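Long-range contacts in deseasin MCP-01 (Pseudoalteromonas sp., PDB 3VV3), which degrades collagen as a bacterial serine protease of the subtilisin family, probably cleaving peptide bonds with a Ser-His-Asp triad: residues A27-P32 with L319-A324; D10-L15 with G122-N127. One frame throughout, in Å; residues are numbered along the deposited sequence.

Interaction 1: A27-P32 with L319-A324; sequences ADIDAP and LNVNQA. With CA (calcium ion), chain D; CA (calcium ion), chain E.
D30 and N320 meet through their side chains: ND2 of N320 donates to OD2 of D30 over 2.9 Å, a fairly straight bond (159° at the hydrogen) that reaches the carboxylate from above its plane. The carboxylate and amide planes are 73° apart, and the carboxylate is also committed to metal. Its OD1 bridges both calcium ions, and OD2 joins OD1 on the second of them at 2.5 Å. OD2 also accepts from a water that in turn accepts from ND2 of N322, so the same oxygen serves calcium, amide and water. Aspartate suits this place, being short, anionic and bidentate. D28 grips the first calcium with both oxygens; its OD2 takes the backbone N of N17, while OD1 accepts from D30 N in an Asx turn. D26 also binds this ion, and it shares the second with D30.

N320 works in two directions. With CG anti to the backbone N (chi1 -171°), its amide lies over the helix start, where OD1 caps N of Q323 at 2.9 Å; ND2 gives its second hydrogen bond to D304. With an alanine here, Q323 N would probably lose its cap, and D30 OD2 and D304 their amide donor, although the two ions would still hold the D30 carboxylate. The backbone makes the remaining link, V321 N donating to I29 O at 2.9 Å. Next to these polar groups I29 lays CG2 alongside CD2 of L319, 3.9 Å away, and CD1 against CG1 of V321, branched chains filling a buried apolar layer that helix 269-284 and strand 247-250 also line. The whole is an aspartate-rich paired calcium site set against an asparagine N-cap at the start of helix 321-327.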
loop_
_atom_site.group_PDB
_atom_site.type_symbol
_atom_site.label_atom_id
_atom_site.label_comp_id
_atom_site.label_asym_id
_atom_site.label_seq_id
_atom_site.Cartn_x
_atom_site.Cartn_y
_atom_site.Cartn_z
ATOM N N ALA A 27 20.599 11.703 -7.645
ATOM C CA ALA A 27 19.611 11.626 -6.578
ATOM C C ALA A 27 19.513 10.156 -6.197
ATOM O O ALA A 27 18.647 9.433 -6.677
ATOM C CB ALA A 27 18.265 12.153 -7.042
ATOM N N ASP A 28 20.440 9.716 -5.356
ATOM C CA ASP A 28 20.570 8.305 -5.013
ATOM C C ASP A 28 21.457 8.181 -3.783
ATOM O O ASP A 28 21.948 9.183 -3.262
ATOM C CB ASP A 28 21.126 7.484 -6.192
ATOM C CG ASP A 28 22.518 7.935 -6.629
ATOM O OD1 ASP A 28 23.380 8.144 -5.749
ATOM O OD2 ASP A 28 22.742 8.067 -7.852
ATOM N N ILE A 29 21.654 6.956 -3.309
ATOM C CA ILE A 29 22.409 6.748 -2.079
ATOM C C ILE A 29 23.876 6.411 -2.334
ATOM O O ILE A 29 24.612 6.091 -1.403
ATOM C CB ILE A 29 21.746 5.661 -1.169
ATOM C CG1 ILE A 29 21.909 4.254 -1.763
ATOM C CG2 ILE A 29 20.281 6.006 -0.935
ATOM C CD1 ILE A 29 21.443 3.132 -0.829
ATOM N N ASP A 30 24.300 6.502 -3.595
ATOM C CA ASP A 30 25.691 6.219 -3.963
ATOM C C ASP A 30 26.105 4.796 -3.581
ATOM O O ASP A 30 27.185 4.590 -3.016
ATOM C CB ASP A 30 26.659 7.230 -3.316
ATOM C CG ASP A 30 26.705 8.575 -4.051
ATOM O OD1 ASP A 30 26.299 8.638 -5.228
ATOM O OD2 ASP A 30 27.168 9.564 -3.454
ATOM N N ALA A 31 25.262 3.816 -3.902
ATOM C CA ALA A 31 25.541 2.425 -3.547
ATOM C C ALA A 31 26.767 1.837 -4.266
ATOM O O ALA A 31 27.579 1.165 -3.637
ATOM C CB ALA A 31 24.312 1.549 -3.775
ATOM N N PRO A 32 26.898 2.067 -5.587
ATOM C CA PRO A 32 28.064 1.471 -6.260
ATOM C C PRO A 32 29.381 1.986 -5.693
ATOM O O PRO A 32 30.353 1.235 -5.596
ATOM C CB PRO A 32 27.895 1.913 -7.719
ATOM C CG PRO A 32 26.396 2.144 -7.864
ATOM C CD PRO A 32 25.993 2.740 -6.542
ATOM N N LEU A 319 19.649 9.753 2.753
ATOM C CA LEU A 319 20.632 8.677 2.923
ATOM C C LEU A 319 21.741 8.661 1.874
ATOM O O LEU A 319 21.484 8.738 0.673
ATOM C CB LEU A 319 19.921 7.324 2.913
ATOM C CG LEU A 319 20.775 6.062 3.054
ATOM C CD1 LEU A 319 21.417 5.975 4.432
ATOM C CD2 LEU A 319 19.910 4.835 2.764
ATOM N N ASN A 320 22.981 8.537 2.337
ATOM C CA ASN A 320 24.092 8.286 1.439
ATOM C C ASN A 320 24.990 7.222 2.047
ATOM O O ASN A 320 25.723 7.489 2.996
ATOM C CB ASN A 320 24.892 9.561 1.168
ATOM C CG ASN A 320 25.918 9.361 0.073
ATOM O OD1 ASN A 320 26.719 8.426 0.125
ATOM N ND2 ASN A 320 25.873 10.213 -0.948
ATOM N N VAL A 321 24.907 6.010 1.510
ATOM C CA VAL A 321 25.562 4.882 2.156
ATOM C C VAL A 321 27.062 4.886 1.887
ATOM O O VAL A 321 27.843 4.384 2.700
ATOM C CB VAL A 321 24.909 3.525 1.809
ATOM C CG1 VAL A 321 25.090 3.174 0.329
ATOM C CG2 VAL A 321 25.469 2.412 2.730
ATOM N N ASN A 322 27.469 5.484 0.768
ATOM C CA ASN A 322 28.899 5.639 0.527
ATOM C C ASN A 322 29.520 6.490 1.625
ATOM O O ASN A 322 30.515 6.096 2.245
ATOM C CB ASN A 322 29.173 6.259 -0.847
ATOM C CG ASN A 322 30.665 6.366 -1.140
ATOM O OD1 ASN A 322 31.406 5.390 -1.001
ATOM N ND2 ASN A 322 31.111 7.558 -1.523
ATOM N N GLN A 323 28.942 7.661 1.870
ATOM C CA GLN A 323 29.479 8.541 2.905
ATOM C C GLN A 323 29.378 7.903 4.292
ATOM O O GLN A 323 30.220 8.136 5.154
ATOM C CB GLN A 323 28.798 9.910 2.894
ATOM C CG GLN A 323 29.556 10.965 3.705
ATOM C CD GLN A 323 30.920 11.302 3.098
ATOM O OE1 GLN A 323 31.028 11.569 1.901
ATOM N NE2 GLN A 323 31.964 11.288 3.925
ATOM N N ALA A 324 28.345 7.097 4.506
ATOM C CA ALA A 324 28.190 6.425 5.785
ATOM C C ALA A 324 29.369 5.483 6.026
ATOM O O ALA A 324 29.933 5.457 7.119
ATOM C CB ALA A 324 26.875 5.646 5.825
HETATM CA CA CA D . 25.238 8.613 -7.539
HETATM CA CA CA E . 26.638 11.239 -5.168
HETATM O O HOH W 1 29.407 9.757 -1.948
HETATM O O HOH W 2 27.416 8.609 -8.344
HETATM O O HOH W 3 24.708 8.785 -9.788
HETATM O O HOH W 4 25.714 6.082 -7.415
HETATM O O HOH W 5 28.358 10.706 -6.515
HETATM O O HOH W 6 28.519 12.789 -4.684
#

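Interaction 2: D10-L15 with G122-N127; sequences DDLWGL and GVVGVN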
loop_
_atom_site.group_PDB
_atom_site.type_symbol
_atom_site.label_atom_id
_atom_site.label_comp_id
_atom_site.label_asym_id
_atom_site.label_seq_id
_atom_site.Cartn_x
_atom_site.Cartn_y
_atom_site.Cartn_z
ATOM N N ASP A 10 19.460 -1.463 -13.577
ATOM C CA ASP A 10 19.247 -0.100 -14.062
ATOM C C ASP A 10 17.909 0.514 -13.623
ATOM O O ASP A 10 17.725 1.730 -13.712
ATOM C CB ASP A 10 19.386 -0.036 -15.589
ATOM C CG ASP A 10 20.825 -0.207 -16.056
ATOM O OD1 ASP A 10 21.749 -0.125 -15.215
ATOM O OD2 ASP A 10 21.029 -0.413 -17.273
ATOM N N ASP A 11 16.984 -0.322 -13.160
ATOM C CA ASP A 11 15.694 0.160 -12.667
ATOM C C ASP A 11 15.790 0.641 -11.220
ATOM O O ASP A 11 14.862 1.269 -10.703
ATOM C CB ASP A 11 14.630 -0.938 -12.781
ATOM C CG ASP A 11 14.284 -1.263 -14.217
ATOM O OD1 ASP A 11 14.236 -0.326 -15.032
ATOM O OD2 ASP A 11 14.069 -2.448 -14.531
ATOM N N LEU A 12 16.912 0.333 -10.573
ATOM C CA LEU A 12 17.123 0.680 -9.166
ATOM C C LEU A 12 17.705 2.083 -8.993
ATOM O O LEU A 12 18.862 2.251 -8.604
ATOM C CB LEU A 12 18.030 -0.368 -8.499
ATOM C CG LEU A 12 17.470 -1.790 -8.580
ATOM C CD1 LEU A 12 18.473 -2.815 -8.029
ATOM C CD2 LEU A 12 16.113 -1.906 -7.858
ATOM N N TRP A 13 16.899 3.103 -9.265
ATOM C CA TRP A 13 17.412 4.467 -9.232
ATOM C C TRP A 13 17.903 4.856 -7.828
ATOM O O TRP A 13 18.849 5.629 -7.676
ATOM C CB TRP A 13 16.341 5.449 -9.729
ATOM C CG TRP A 13 15.191 5.586 -8.773
ATOM C CD1 TRP A 13 13.995 4.925 -8.813
ATOM C CD2 TRP A 13 15.149 6.428 -7.624
ATOM N NE1 TRP A 13 13.207 5.316 -7.756
ATOM C CE2 TRP A 13 13.893 6.242 -7.012
ATOM C CE3 TRP A 13 16.050 7.334 -7.055
ATOM C CZ2 TRP A 13 13.519 6.921 -5.852
ATOM C CZ3 TRP A 13 15.679 8.009 -5.910
ATOM C CH2 TRP A 13 14.423 7.797 -5.317
ATOM N N GLY A 14 17.267 4.306 -6.797
ATOM C CA GLY A 14 17.642 4.630 -5.431
ATOM C C GLY A 14 19.079 4.259 -5.113
ATOM O O GLY A 14 19.731 4.904 -4.293
ATOM N N LEU A 15 19.569 3.205 -5.756
ATOM C CA LEU A 15 20.944 2.756 -5.540
ATOM C C LEU A 15 21.897 3.521 -6.456
ATOM O O LEU A 15 23.007 3.917 -6.059
ATOM C CB LEU A 15 21.074 1.250 -5.800
ATOM C CG LEU A 15 20.173 0.310 -4.985
ATOM C CD1 LEU A 15 20.499 -1.145 -5.308
ATOM C CD2 LEU A 15 20.340 0.577 -3.491
ATOM N N GLY A 122 17.504 -10.943 -11.342
ATOM C CA GLY A 122 16.728 -9.930 -10.643
ATOM C C GLY A 122 17.413 -8.628 -10.268
ATOM O O GLY A 122 18.000 -7.936 -11.108
ATOM N N VAL A 123 17.318 -8.283 -8.984
ATOM C CA VAL A 123 17.784 -6.999 -8.484
ATOM C C VAL A 123 19.001 -7.181 -7.572
ATOM O O VAL A 123 19.715 -8.174 -7.672
ATOM C CB VAL A 123 16.642 -6.260 -7.741
ATOM C CG1 VAL A 123 15.585 -5.796 -8.747
ATOM C CG2 VAL A 123 15.988 -7.178 -6.717
ATOM N N VAL A 124 19.243 -6.215 -6.701
ATOM C CA VAL A 124 20.307 -6.308 -5.708
ATOM C C VAL A 124 19.963 -5.349 -4.580
ATOM O O VAL A 124 19.435 -4.261 -4.818
ATOM C CB VAL A 124 21.697 -5.959 -6.310
ATOM C CG1 VAL A 124 21.668 -4.601 -7.022
ATOM C CG2 VAL A 124 22.774 -5.960 -5.240
ATOM N N GLY A 125 20.230 -5.757 -3.346
ATOM C CA GLY A 125 19.930 -4.906 -2.209
ATOM C C GLY A 125 21.072 -3.968 -1.868
ATOM O O GLY A 125 22.127 -3.990 -2.509
ATOM N N VAL A 126 20.874 -3.141 -0.849
ATOM C CA VAL A 126 21.964 -2.296 -0.373
ATOM C C VAL A 126 23.145 -3.193 0.011
ATOM O O VAL A 126 24.308 -2.818 -0.169
ATOM C CB VAL A 126 21.551 -1.436 0.840
ATOM C CG1 VAL A 126 22.722 -0.574 1.312
ATOM C CG2 VAL A 126 20.342 -0.559 0.499
ATOM N N ASN A 127 22.831 -4.372 0.545
ATOM C CA ASN A 127 23.822 -5.428 0.762
ATOM C C ASN A 127 23.731 -6.476 -0.329
ATOM O O ASN A 127 22.630 -6.923 -0.669
ATOM C CB ASN A 127 23.597 -6.125 2.112
ATOM C CG ASN A 127 23.654 -5.167 3.279
ATOM O OD1 ASN A 127 24.707 -4.959 3.876
ATOM N ND2 ASN A 127 22.518 -4.564 3.600
#
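L15 pushes its CD1 methyl to 3.3 Å from the carbonyl oxygen of V124, a close approach of carbon to oxygen in a contact that has no hydrogen bond across it. It belongs to the apolar packing of a subtilisin-type alpha/beta fold, where the N-terminal region before helix 31-34 lies against the loop joining helix 105-114 to strand 131-136. Neither segment forms a regular strand here, and their backbones stay well apart, so leucine and valine side chains span the gap.

L12 sits at the centre of an inverse gamma turn, and the chain after it bends back until L15 N bonds to L12 O. That bend brings both leucines to face the 122-127 loop. In each, CG stands anti to the carbonyl carbon (chi1 -58° in L12, -57° in L15) and the chain beyond is extended, which carries the methyls across to the valines. Leucine suits these positions by its reach; the valines, branched at CB, offer methyls close to a loop backbone several of whose polar groups bond to other parts of the chain, as V126 O does to W35 and V123 N to D59.

CG1 of V124 touches both leucines, CD1 of L12 at 3.8 Å and CD1 of L15 at 4.0 Å. L255 of strand 254-258 touches both L12 and V123, while H275 of helix 269-284 packs on L15. At one end of the row CD2 of L15 meets CG2 of V126 obliquely, 4.1 Å away; at the other, L12 and V123 cross at about a right angle, CD1 of L12 lying 3.9 Å from CB of V123.

In the fold
The two contacts lie about 12 Å apart, centre to centre, on the same side of the chain's centre. Their segments alternate along the sequence, in the order 10-15, 27-32, 122-127, 319-324, so the N-terminal region is held first to a loop beside the parallel sheet and then to the C-terminal helix 321-327. They touch directly: I29 N approaches G14 O and A31 N approaches L15 O, both probable backbone hydrogen bonds. Helix 269-284 borders both, meeting L15 in interaction 2 and L319 and V321 in interaction 1. Together they join the N-terminal region to a loop in the first half of the chain and to the C-terminal helix, one by apolar side chains, the other by hydrogen bonds and apolar contacts beside a calcium pair.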